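Local coordinates for ankyrin repeat and SOCS box protein 11 (Homo sapiens, PDB 4UUC) that serves as the substrate-recognition subunit of a cullin-5-RING ubiquitin ligase, marking targets such as BIK for degradation, with this chain being its ankyrin repeat domain, at residues L167-P170 against L171-A174; G200-A203 against L204-A207; S80-A83 against A84-N87. All coordinates share one frame; numbering follows the deposited sequence.

Interaction 1 (L167-P170 against L171-A174); sequences LDTP and LHAA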
loop_
_atom_site.group_PDB
_atom_site.type_symbol
_atom_site.label_atom_id
_atom_site.label_comp_id
_atom_site.label_asym_id
_atom_site.label_seq_id
_atom_site.Cartn_x
_atom_site.Cartn_y
_atom_site.Cartn_z
ATOM N N LEU A 167 -18.680 3.244 -6.736
ATOM C CA LEU A 167 -19.898 2.940 -5.973
ATOM C C LEU A 167 -19.749 1.750 -5.018
ATOM O O LEU A 167 -20.643 1.484 -4.209
ATOM C CB LEU A 167 -21.069 2.670 -6.919
ATOM C CG LEU A 167 -21.702 3.875 -7.627
ATOM C CD1 LEU A 167 -22.892 3.407 -8.444
ATOM C CD2 LEU A 167 -22.117 4.974 -6.662
ATOM N N ASP A 168 -18.636 1.030 -5.117
ATOM C CA ASP A 168 -18.357 -0.079 -4.208
ATOM C C ASP A 168 -17.707 0.487 -2.944
ATOM O O ASP A 168 -16.552 0.917 -2.965
ATOM C CB ASP A 168 -17.452 -1.115 -4.884
ATOM C CG ASP A 168 -17.751 -2.543 -4.443
ATOM O OD1 ASP A 168 -18.928 -2.955 -4.474
ATOM O OD2 ASP A 168 -16.800 -3.261 -4.080
ATOM N N THR A 169 -18.461 0.523 -1.850
ATOM C CA THR A 169 -17.954 1.072 -0.601
ATOM C C THR A 169 -17.036 0.051 0.077
ATOM O O THR A 169 -17.050 -1.126 -0.278
ATOM C CB THR A 169 -19.098 1.455 0.369
ATOM O OG1 THR A 169 -19.689 0.271 0.917
ATOM C CG2 THR A 169 -20.172 2.281 -0.338
ATOM N N PRO A 170 -16.223 0.503 1.045
ATOM C CA PRO A 170 -15.417 -0.426 1.844
ATOM C C PRO A 170 -16.255 -1.529 2.484
ATOM O O PRO A 170 -15.773 -2.655 2.626
ATOM C CB PRO A 170 -14.794 0.485 2.902
ATOM C CG PRO A 170 -14.685 1.801 2.224
ATOM C CD PRO A 170 -15.926 1.906 1.382
ATOM N N LEU A 171 -17.494 -1.217 2.854
ATOM C CA LEU A 171 -18.374 -2.216 3.448
ATOM C C LEU A 171 -18.758 -3.283 2.419
ATOM O O LEU A 171 -18.850 -4.461 2.755
ATOM C CB LEU A 171 -19.632 -1.561 4.025
ATOM C CG LEU A 171 -20.553 -2.483 4.829
ATOM C CD1 LEU A 171 -19.915 -2.883 6.161
ATOM C CD2 LEU A 171 -21.901 -1.829 5.055
ATOM N N HIS A 172 -18.983 -2.876 1.171
ATOM C CA HIS A 172 -19.255 -3.839 0.106
ATOM C C HIS A 172 -18.082 -4.794 -0.057
ATOM O O HIS A 172 -18.270 -6.003 -0.184
ATOM C CB HIS A 172 -19.534 -3.140 -1.230
ATOM C CG HIS A 172 -20.892 -2.521 -1.322
ATOM N ND1 HIS A 172 -21.090 -1.157 -1.322
ATOM C CD2 HIS A 172 -22.122 -3.079 -1.425
ATOM C CE1 HIS A 172 -22.382 -0.900 -1.411
ATOM N NE2 HIS A 172 -23.030 -2.049 -1.475
ATOM N N ALA A 173 -16.872 -4.243 -0.052
ATOM C CA ALA A 173 -15.663 -5.050 -0.156
ATOM C C ALA A 173 -15.559 -6.014 1.022
ATOM O O ALA A 173 -15.257 -7.190 0.843
ATOM C CB ALA A 173 -14.437 -4.169 -0.216
ATOM N N ALA A 174 -15.822 -5.507 2.223
ATOM C CA ALA A 174 -15.740 -6.322 3.428
ATOM C C ALA A 174 -16.770 -7.453 3.408
ATOM O O ALA A 174 -16.508 -8.549 3.910
ATOM C CB ALA A 174 -15.929 -5.452 4.670
#

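Interaction 2 (G200-A203 against L204-A207); sequences GKSA and LDLA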
loop_
_atom_site.group_PDB
_atom_site.type_symbol
_atom_site.label_atom_id
_atom_site.label_comp_id
_atom_site.label_asym_id
_atom_site.label_seq_id
_atom_site.Cartn_x
_atom_site.Cartn_y
_atom_site.Cartn_z
ATOM N N GLY A 200 -26.147 -2.932 -8.118
ATOM C CA GLY A 200 -27.415 -2.795 -7.425
ATOM C C GLY A 200 -27.489 -3.616 -6.148
ATOM O O GLY A 200 -28.578 -3.895 -5.645
ATOM N N LYS A 201 -26.328 -3.996 -5.622
ATOM C CA LYS A 201 -26.252 -4.853 -4.433
ATOM C C LYS A 201 -25.923 -4.068 -3.166
ATOM O O LYS A 201 -25.053 -3.197 -3.173
ATOM C CB LYS A 201 -25.190 -5.941 -4.627
ATOM C CG LYS A 201 -25.371 -6.805 -5.868
ATOM C CD LYS A 201 -26.580 -7.718 -5.757
ATOM C CE LYS A 201 -26.669 -8.666 -6.951
ATOM N NZ LYS A 201 -27.862 -9.554 -6.875
ATOM N N SER A 202 -26.619 -4.386 -2.078
ATOM C CA SER A 202 -26.227 -3.916 -0.757
ATOM C C SER A 202 -25.131 -4.824 -0.203
ATOM O O SER A 202 -24.896 -5.914 -0.730
ATOM C CB SER A 202 -27.419 -3.910 0.193
ATOM O OG SER A 202 -27.820 -5.242 0.468
ATOM N N ALA A 203 -24.468 -4.384 0.860
ATOM C CA ALA A 203 -23.453 -5.211 1.502
ATOM C C ALA A 203 -24.057 -6.551 1.926
ATOM O O ALA A 203 -23.467 -7.605 1.698
ATOM C CB ALA A 203 -22.850 -4.489 2.694
ATOM N N LEU A 204 -25.250 -6.510 2.513
ATOM C CA LEU A 204 -25.924 -7.732 2.934
ATOM C C LEU A 204 -26.155 -8.677 1.749
ATOM O O LEU A 204 -25.962 -9.885 1.872
ATOM C CB LEU A 204 -27.252 -7.403 3.618
ATOM C CG LEU A 204 -28.025 -8.585 4.213
ATOM C CD1 LEU A 204 -27.216 -9.304 5.294
ATOM C CD2 LEU A 204 -29.354 -8.106 4.773
ATOM N N ASP A 205 -26.546 -8.125 0.601
ATOM C CA ASP A 205 -26.743 -8.935 -0.604
ATOM C C ASP A 205 -25.473 -9.689 -0.994
ATOM O O ASP A 205 -25.534 -10.808 -1.513
ATOM C CB ASP A 205 -27.181 -8.066 -1.794
ATOM C CG ASP A 205 -28.565 -7.463 -1.623
ATOM O OD1 ASP A 205 -29.401 -8.034 -0.891
ATOM O OD2 ASP A 205 -28.818 -6.408 -2.247
ATOM N N LEU A 206 -24.321 -9.065 -0.764
ATOM C CA LEU A 206 -23.042 -9.632 -1.184
ATOM C C LEU A 206 -22.522 -10.710 -0.242
ATOM O O LEU A 206 -21.725 -11.555 -0.647
ATOM C CB LEU A 206 -21.989 -8.529 -1.306
ATOM C CG LEU A 206 -22.223 -7.499 -2.413
ATOM C CD1 LEU A 206 -21.236 -6.355 -2.275
ATOM C CD2 LEU A 206 -22.106 -8.143 -3.789
ATOM N N ALA A 207 -22.960 -10.678 1.014
ATOM C CA ALA A 207 -22.456 -11.610 2.013
ATOM C C ALA A 207 -22.883 -13.039 1.696
ATOM O O ALA A 207 -23.988 -13.273 1.213
ATOM C CB ALA A 207 -22.934 -11.209 3.403
#

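Interaction 3 (S80-A83 against A84-N87); sequences SGSA and ACVN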
loop_
_atom_site.group_PDB
_atom_site.type_symbol
_atom_site.label_atom_id
_atom_site.label_comp_id
_atom_site.label_asym_id
_atom_site.label_seq_id
_atom_site.Cartn_x
_atom_site.Cartn_y
_atom_site.Cartn_z
ATOM N N SER A 80 8.151 -4.558 0.239
ATOM C CA SER A 80 8.973 -5.275 1.202
ATOM C C SER A 80 8.452 -5.096 2.624
ATOM O O SER A 80 8.630 -5.971 3.468
ATOM C CB SER A 80 10.426 -4.802 1.118
ATOM O OG SER A 80 10.584 -3.513 1.685
ATOM N N GLY A 81 7.812 -3.962 2.882
ATOM C CA GLY A 81 7.316 -3.655 4.212
ATOM C C GLY A 81 8.396 -3.149 5.156
ATOM O O GLY A 81 8.213 -3.160 6.376
ATOM N N SER A 82 9.519 -2.701 4.600
ATOM C CA SER A 82 10.588 -2.112 5.406
ATOM C C SER A 82 10.345 -0.631 5.695
ATOM O O SER A 82 10.574 0.231 4.846
ATOM C CB SER A 82 11.940 -2.271 4.714
ATOM O OG SER A 82 12.948 -1.613 5.465
ATOM N N ALA A 83 9.885 -0.340 6.908
ATOM C CA ALA A 83 9.653 1.037 7.323
ATOM C C ALA A 83 10.948 1.841 7.276
ATOM O O ALA A 83 10.941 3.026 6.950
ATOM C CB ALA A 83 9.058 1.073 8.728
ATOM N N ALA A 84 12.059 1.188 7.604
ATOM C CA ALA A 84 13.361 1.843 7.568
ATOM C C ALA A 84 13.678 2.327 6.153
ATOM O O ALA A 84 14.167 3.443 5.968
ATOM C CB ALA A 84 14.443 0.898 8.069
ATOM N N CYS A 85 13.392 1.491 5.158
ATOM C CA CYS A 85 13.586 1.873 3.759
ATOM C C CYS A 85 12.693 3.048 3.379
ATOM O O CYS A 85 13.142 3.997 2.734
ATOM C CB CYS A 85 13.306 0.694 2.824
ATOM S SG CYS A 85 14.701 -0.439 2.599
ATOM N N VAL A 86 11.426 2.979 3.772
ATOM C CA VAL A 86 10.488 4.056 3.490
ATOM C C VAL A 86 11.025 5.368 4.058
ATOM O O VAL A 86 11.035 6.389 3.374
ATOM C CB VAL A 86 9.085 3.751 4.069
ATOM C CG1 VAL A 86 8.168 4.963 3.950
ATOM C CG2 VAL A 86 8.473 2.537 3.372
ATOM N N ASN A 87 11.493 5.332 5.302
ATOM C CA ASN A 87 12.018 6.531 5.944
ATOM C C ASN A 87 13.227 7.117 5.215
ATOM O O ASN A 87 13.260 8.319 4.953
ATOM C CB ASN A 87 12.394 6.237 7.399
ATOM C CG ASN A 87 11.183 6.172 8.314
ATOM O OD1 ASN A 87 10.152 6.791 8.046
ATOM N ND2 ASN A 87 11.307 5.426 9.404
#

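Interaction 1 (L167-P170 against L171-A174)
The torsions of Thr-169 and His-172 turn their polar groups inward on each other: OG1 of Thr-169 lies between its own backbone N and carbonyl carbon (chi1 73°), and the imidazole of His-172 swings back beside its own backbone N (chi1 -76°). Each residue thereby binds the other's backbone, a capping box at the start of helix 170-175. In one direction, His-172 N donates to Thr-169 OG1 over 3.2 Å; OG1 also takes a weaker, bent bond from Leu-171 N at 3.3 Å. In the other, Thr-169 N donates to His-172 ND1 over 3.2 Å, nearly in the ring plane. The methyl CG2 of Thr-169 lies 3.7 Å from ND1. Ala-173 N then reaches Thr-169 O at 3.1 Å, and Ala-174 N reaches Pro-170 O at 2.9 Å, closing the first turn of the helix. Pro-170, which has no N-H to give, fills the first helical position, its ring touching Leu-139 and Cys-143 of helix 138-144. The carboxylate of Asp-168 runs obliquely across His-172, the two planes only 19° apart, with OD1 3.3 Å from His-172 CB. Its oxygens are engaged elsewhere: OD2 by Tyr-140 OH and a salt bridge to Arg-176, OD1 by Asn-197. The sequence Thr-Pro-Leu-His is the signature tetrapeptide of ankyrin repeats, here in the sixth repeat. As ND1 accepts from Thr-169 N while NE2 makes a weak bond to the carbonyl of Lys-201, the ring is probably neutral with its proton on NE2, and both nitrogens of a buried imidazole are satisfied.

Interaction 2 (G200-A203 against L204-A207)
Ser-202 and Asp-205 form a capping box at the start of helix 203-206, in the last part of the ankyrin repeat domain. Ser-202 OG accepts from Asp-205 N over 3.2 Å at an N-H...O angle of 159°, and Ser-202 N answers with a bond to Asp-205 OD2 at 3.0 Å. This second bond is almost straight, although it meets OD2 from above the carboxylate plane rather than within it. The carboxylate is brought back to the serine because CG of Asp-205 stands beside its own backbone N (chi1 -67°). Behind the box, Leu-206 N donates to Ser-202 O at 3.2 Å, while its bond to Ala-203 O is weak, as is that of Ala-207 N to the same carbonyl; the helix is short and Ala-207 already leaves it. Further out, a salt bridge from Arg-196 also holds OD2, and the same guanidinium nitrogen binds the carbonyl of Gly-200, so one arginine steadies both the loop and the capping carboxylate. Ala-203 and Leu-206 pack on helix 170-175, touching Leu-171 and His-172 respectively, whereas Leu-204 touches Leu-217 and Leu-218 of helix 212-220, so the short helix is wedged between its two neighbours. Lys-201 runs its alkyl chain past the box, crossing Asp-205 at about a right angle. Its NZ stays 5.7 Å from Asp-205 OD2, too far for a salt bridge; what it lends instead is hydrocarbon, with CB 3.9 Å from Leu-206 CD2 and CD 4.0 Å from Asp-205 CB.

Interaction 3 (S80-A83 against A84-N87)
The carbonyl oxygen of Ala-83 takes the shortest polar bond here, from Asn-87 N at 2.9 Å. The Asn-87 side chain folds back over the same oxygen, its CG 3.4 Å away, but the amide nitrogen is badly angled for a bond. One residue earlier, Val-86 N meets Ser-82 O at 3.1 Å, and Val-86 CG2 lies 3.5 Å from that oxygen. Ser-82 is the N-cap of helix 83-91: with OG anti to its backbone N (chi1 176°), the hydroxyl oxygen swings beside the carbonyl carbon and accepts from Cys-85 N over 3.2 Å. Cys-85 packs against the cap, SG being 3.6 Å from Ser-82 OG. Upstream, Ser-80 OG receives Ser-82 N at 3.2 Å, an ST turn that spans Gly-81, whose positive phi takes the chain out of helix 73-80. The hydroxyl of Ser-80 is also hydrogen-bonded to Ala-77 O. Beyond the turn, Val-86 touches Leu-74 and Ala-77 of helix 73-80, while Ala-83 and Asn-87 lie on Ile-120 of helix 115-123. Two antiparallel helices joined by a tight turn through glycine fit the helix-turn-helix of an ankyrin repeat, here the third.

In the fold
From the N terminus, interaction 3 comes first, closing the tight turn between helices 73-80 and 83-91 in the third repeat. Interactions 1 and 2 follow much later, each joining a loop to the short helix it enters, 170-175 and 203-206. All three are in series; none nests within or crosses another. Interaction 3 lies across the chain's centre from the other two, with nearest atoms about 22 Å from interaction 1 and about 29 Å from interaction 2. Interactions 1 and 2 touch directly, their centres about 9 Å apart, so the starts of helices 170-175 and 203-206 pack against each other near the C-terminal end of the ankyrin stack.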